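Local coordinates for alanine racemase 1 (Caldanaerobacter subterraneus subsp. tengcongensis MB4, PDB 4Y2W), which belongs to the alanine racemase family and pairs an N-terminal TIM-barrel domain with a C-terminal domain built largely of beta strands, at residues D289-D292 with R293-N297; E327-E330 with I331-V335. The protein carries 1 engineered substitution. One frame throughout, in Å; residues are numbered along the deposited sequence.

Contact 1 (D289-D292 with R293-N297)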
# COMPACT_ATOMS: atom_id res chain seq x y z
N ASP A 289 2.98 -3.24 5.75
CA ASP A 289 2.05 -2.32 6.39
C ASP A 289 2.28 -0.87 5.99
O ASP A 289 1.45 -0.01 6.29
CB ASP A 289 2.15 -2.45 7.91
CG ASP A 289 1.74 -3.82 8.40
OD1 ASP A 289 0.72 -4.35 7.91
OD2 ASP A 289 2.43 -4.39 9.27
N GLY A 290 3.40 -0.60 5.32
CA GLY A 290 3.76 0.76 4.92
C GLY A 290 4.97 1.34 5.63
O GLY A 290 5.23 2.54 5.53
N LEU A 291 5.72 0.51 6.36
CA LEU A 291 6.95 0.95 7.00
C LEU A 291 8.12 0.64 6.09
O LEU A 291 8.54 -0.51 5.99
CB LEU A 291 7.12 0.27 8.36
CG LEU A 291 8.27 0.83 9.20
CD1 LEU A 291 8.04 2.30 9.50
CD2 LEU A 291 8.45 0.04 10.49
N ASP A 292 8.66 1.66 5.44
CA ASP A 292 9.66 1.45 4.39
C ASP A 292 10.89 0.71 4.91
O ASP A 292 11.46 1.07 5.94
CB ASP A 292 10.08 2.78 3.76
CG ASP A 292 10.84 2.59 2.46
OD1 ASP A 292 11.81 1.80 2.44
OD2 ASP A 292 10.47 3.23 1.46
N ARG A 293 11.30 -0.31 4.17
CA ARG A 293 12.43 -1.15 4.55
C ARG A 293 13.76 -0.38 4.62
O ARG A 293 14.69 -0.81 5.30
CB ARG A 293 12.54 -2.32 3.57
CG ARG A 293 13.53 -3.39 3.96
CD ARG A 293 13.30 -4.66 3.18
NE ARG A 293 14.50 -5.50 3.14
CZ ARG A 293 15.52 -5.32 2.32
NH1 ARG A 293 15.53 -4.32 1.43
NH2 ARG A 293 16.57 -6.13 2.38
N ARG A 294 13.84 0.76 3.92
CA ARG A 294 15.05 1.60 3.97
C ARG A 294 15.29 2.24 5.35
O ARG A 294 16.39 2.71 5.62
CB ARG A 294 15.04 2.67 2.87
CG ARG A 294 15.49 2.13 1.51
CD ARG A 294 15.44 3.17 0.40
NE ARG A 294 14.07 3.63 0.17
CZ ARG A 294 13.69 4.90 0.04
NH1 ARG A 294 14.57 5.91 0.07
NH2 ARG A 294 12.40 5.17 -0.16
N LEU A 295 14.27 2.23 6.21
CA LEU A 295 14.42 2.67 7.60
C LEU A 295 15.18 1.66 8.47
O LEU A 295 15.44 1.94 9.64
CB LEU A 295 13.06 2.96 8.23
CG LEU A 295 12.17 4.00 7.53
CD1 LEU A 295 10.89 4.19 8.32
CD2 LEU A 295 12.89 5.33 7.35
N SER A 296 15.51 0.50 7.92
CA SER A 296 16.41 -0.46 8.57
C SER A 296 17.64 0.25 9.12
O SER A 296 18.42 0.83 8.36
CB SER A 296 16.85 -1.52 7.56
OG SER A 296 15.75 -2.22 7.00
N ASN A 297 17.81 0.22 10.45
CA ASN A 297 18.96 0.84 11.12
C ASN A 297 19.14 2.35 10.86
O ASN A 297 20.27 2.84 10.90
CB ASN A 297 20.27 0.11 10.77
CG ASN A 297 20.37 -1.25 11.41
OD1 ASN A 297 20.41 -1.37 12.64
ND2 ASN A 297 20.43 -2.30 10.59
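Asp-292 reaches forward with its carboxylate to Arg-294, two residues on. Its OD1 accepts the backbone N of Arg-294 at 2.7 Å in an almost straight bond (171° at the hydrogen). The N-H comes from the anti side of the oxygen, a little out of the carboxylate plane. The other oxygen, OD2, forms a salt bridge with NH2 of Arg-294 at 3.2 Å. The hydrogen bond within it is weak, long and bent, 133° at the hydrogen; the guanidinium meets the carboxylate obliquely. With CG anti to the backbone N (chi1 -166°), the Asp-292 carboxylate lies beside its own carbonyl carbon, near the amides that follow. Arg-294 bends at chi3 and brings its NH2 to OD2. The bond from Arg-294 N to Asp-292 OD1 closes an Asx turn. It opens the short 3-10 segment 293-295, where Leu-295 N binds Asp-292 O at 3.1 Å. The backbone N of Arg-293 is taken by Glu-361 of the second subunit. Arg-294 also comes close to Arg-294 of that subunit, and the Asp-292 carboxylate probably eases the positive charge there. Beyond the polar bonds, Leu-291 and Leu-295 cross at about a right angle, their CD1 methyls 3.6 Å apart. Leu-295 lays its CB and CG against Asp-292 O, and its side chain also touches Met-351 of helix 348-354.

Contact 2 (E327-E330 with I331-V335); sequences EGVE and IGDEV
A type II beta turn from Glu-330 to Asp-333 leads the chain into strand 334-336, and the side chain of Asp-333 ties it together. Asp-333 OD2 accepts the backbone N of Glu-330 at 2.7 Å. The bond is bent, with an angle of 141° at the hydrogen. The donor stands well above the carboxylate plane, 50° out of it. The backbone bond that closes the turn, from Asp-333 N to Glu-330 O, is long at 3.4 Å and weak. The two bonds run in opposite senses, so Glu-330 gives its N-H to the aspartate side chain and takes the aspartate N-H on its carbonyl. Asp-333 can do this because its CB points back at residues 327-330. Its CG stands beside its own N (chi1 -74°), which carries OD2 over to the start of the turn. There OD2 also lies 3.6 Å from CA of Val-329, and the valine side chain passes it at an angle, with CG1 4.1 Å away. Gly-332 takes the third position of the turn at a positive phi, where a side chain would press on the preceding carbonyl. Glu-330 OE1 is 4.4 Å from Asp-333 OD1, a pair of like charges, but OE1 has its salt bridge with Lys-2. The turn lies at the surface beside strand 248-260. Gly-332 and Asp-333 share backbone hydrogen bonds with Val-254. Val-329 and Ile-331 pack on Leu-257, while Asp-333 touches Leu-303 of strand 300-303.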
# COMPACT_ATOMS: atom_id res chain seq x y z
N GLU A 327 12.79 3.10 30.67
CA GLU A 327 12.44 2.39 31.91
C GLU A 327 10.96 2.05 31.98
O GLU A 327 10.11 2.83 31.53
CB GLU A 327 12.85 3.23 33.13
CG GLU A 327 14.33 3.18 33.46
CD GLU A 327 14.64 3.65 34.87
OE1 GLU A 327 15.32 2.90 35.61
OE2 GLU A 327 14.21 4.77 35.24
N GLY A 328 10.66 0.89 32.55
CA GLY A 328 9.28 0.46 32.78
C GLY A 328 8.54 -0.03 31.55
O GLY A 328 7.32 0.10 31.47
N VAL A 329 9.28 -0.60 30.60
CA VAL A 329 8.69 -1.06 29.34
C VAL A 329 7.92 -2.35 29.57
O VAL A 329 8.35 -3.23 30.32
CB VAL A 329 9.76 -1.27 28.24
CG1 VAL A 329 9.14 -1.83 26.97
CG2 VAL A 329 10.47 0.04 27.94
N GLU A 330 6.76 -2.46 28.91
CA GLU A 330 5.83 -3.55 29.13
C GLU A 330 5.21 -4.02 27.82
O GLU A 330 5.27 -3.33 26.80
CB GLU A 330 4.72 -3.12 30.07
CG GLU A 330 5.15 -2.92 31.52
CD GLU A 330 3.97 -2.75 32.46
OE1 GLU A 330 2.90 -2.30 32.00
OE2 GLU A 330 4.12 -3.08 33.65
N ILE A 331 4.60 -5.20 27.87
CA ILE A 331 3.90 -5.75 26.72
C ILE A 331 2.62 -4.95 26.54
O ILE A 331 1.83 -4.82 27.47
CB ILE A 331 3.55 -7.25 26.93
CG1 ILE A 331 4.81 -8.09 27.20
CG2 ILE A 331 2.78 -7.79 25.73
CD1 ILE A 331 5.87 -8.02 26.12
N GLY A 332 2.42 -4.41 25.34
CA GLY A 332 1.23 -3.61 25.04
C GLY A 332 1.40 -2.12 25.23
O GLY A 332 0.42 -1.37 25.17
N ASP A 333 2.63 -1.67 25.46
CA ASP A 333 2.92 -0.24 25.44
C ASP A 333 2.82 0.26 24.00
O ASP A 333 3.25 -0.43 23.07
CB ASP A 333 4.31 0.07 26.01
CG ASP A 333 4.37 -0.07 27.52
OD1 ASP A 333 3.30 -0.08 28.18
OD2 ASP A 333 5.49 -0.18 28.05
N GLU A 334 2.25 1.45 23.83
CA GLU A 334 2.07 2.04 22.51
C GLU A 334 3.42 2.43 21.91
O GLU A 334 4.29 2.96 22.61
CB GLU A 334 1.17 3.27 22.62
CG GLU A 334 0.90 3.98 21.31
CD GLU A 334 0.01 5.19 21.49
OE1 GLU A 334 -0.96 5.35 20.71
OE2 GLU A 334 0.27 5.98 22.42
N VAL A 335 3.58 2.18 20.61
CA VAL A 335 4.76 2.62 19.88
C VAL A 335 4.31 3.44 18.67
O VAL A 335 3.64 2.92 17.78
CB VAL A 335 5.62 1.43 19.40
CG1 VAL A 335 6.78 1.90 18.54
CG2 VAL A 335 6.13 0.64 20.60

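In the fold
Both contacts lie in the C-terminal domain, in series along the chain. Their centres are 21 Å apart and their nearest atoms about 8 Å, without touching. Strand 300-303 follows contact 1 in sequence and packs against contact 2 through Leu-303. Leu-291 of contact 1 touches Ile-337, just past the strand that residues 331-335 enter. Contact 1 is buried and faces the second subunit; contact 2 is at the surface, its centre about 31 Å from the centre of the chain. Contact 1 is also near a ligand. The side chain of Arg-293 is about 6 Å from a bound alanine and touches Tyr-287, which lines an alanine pocket.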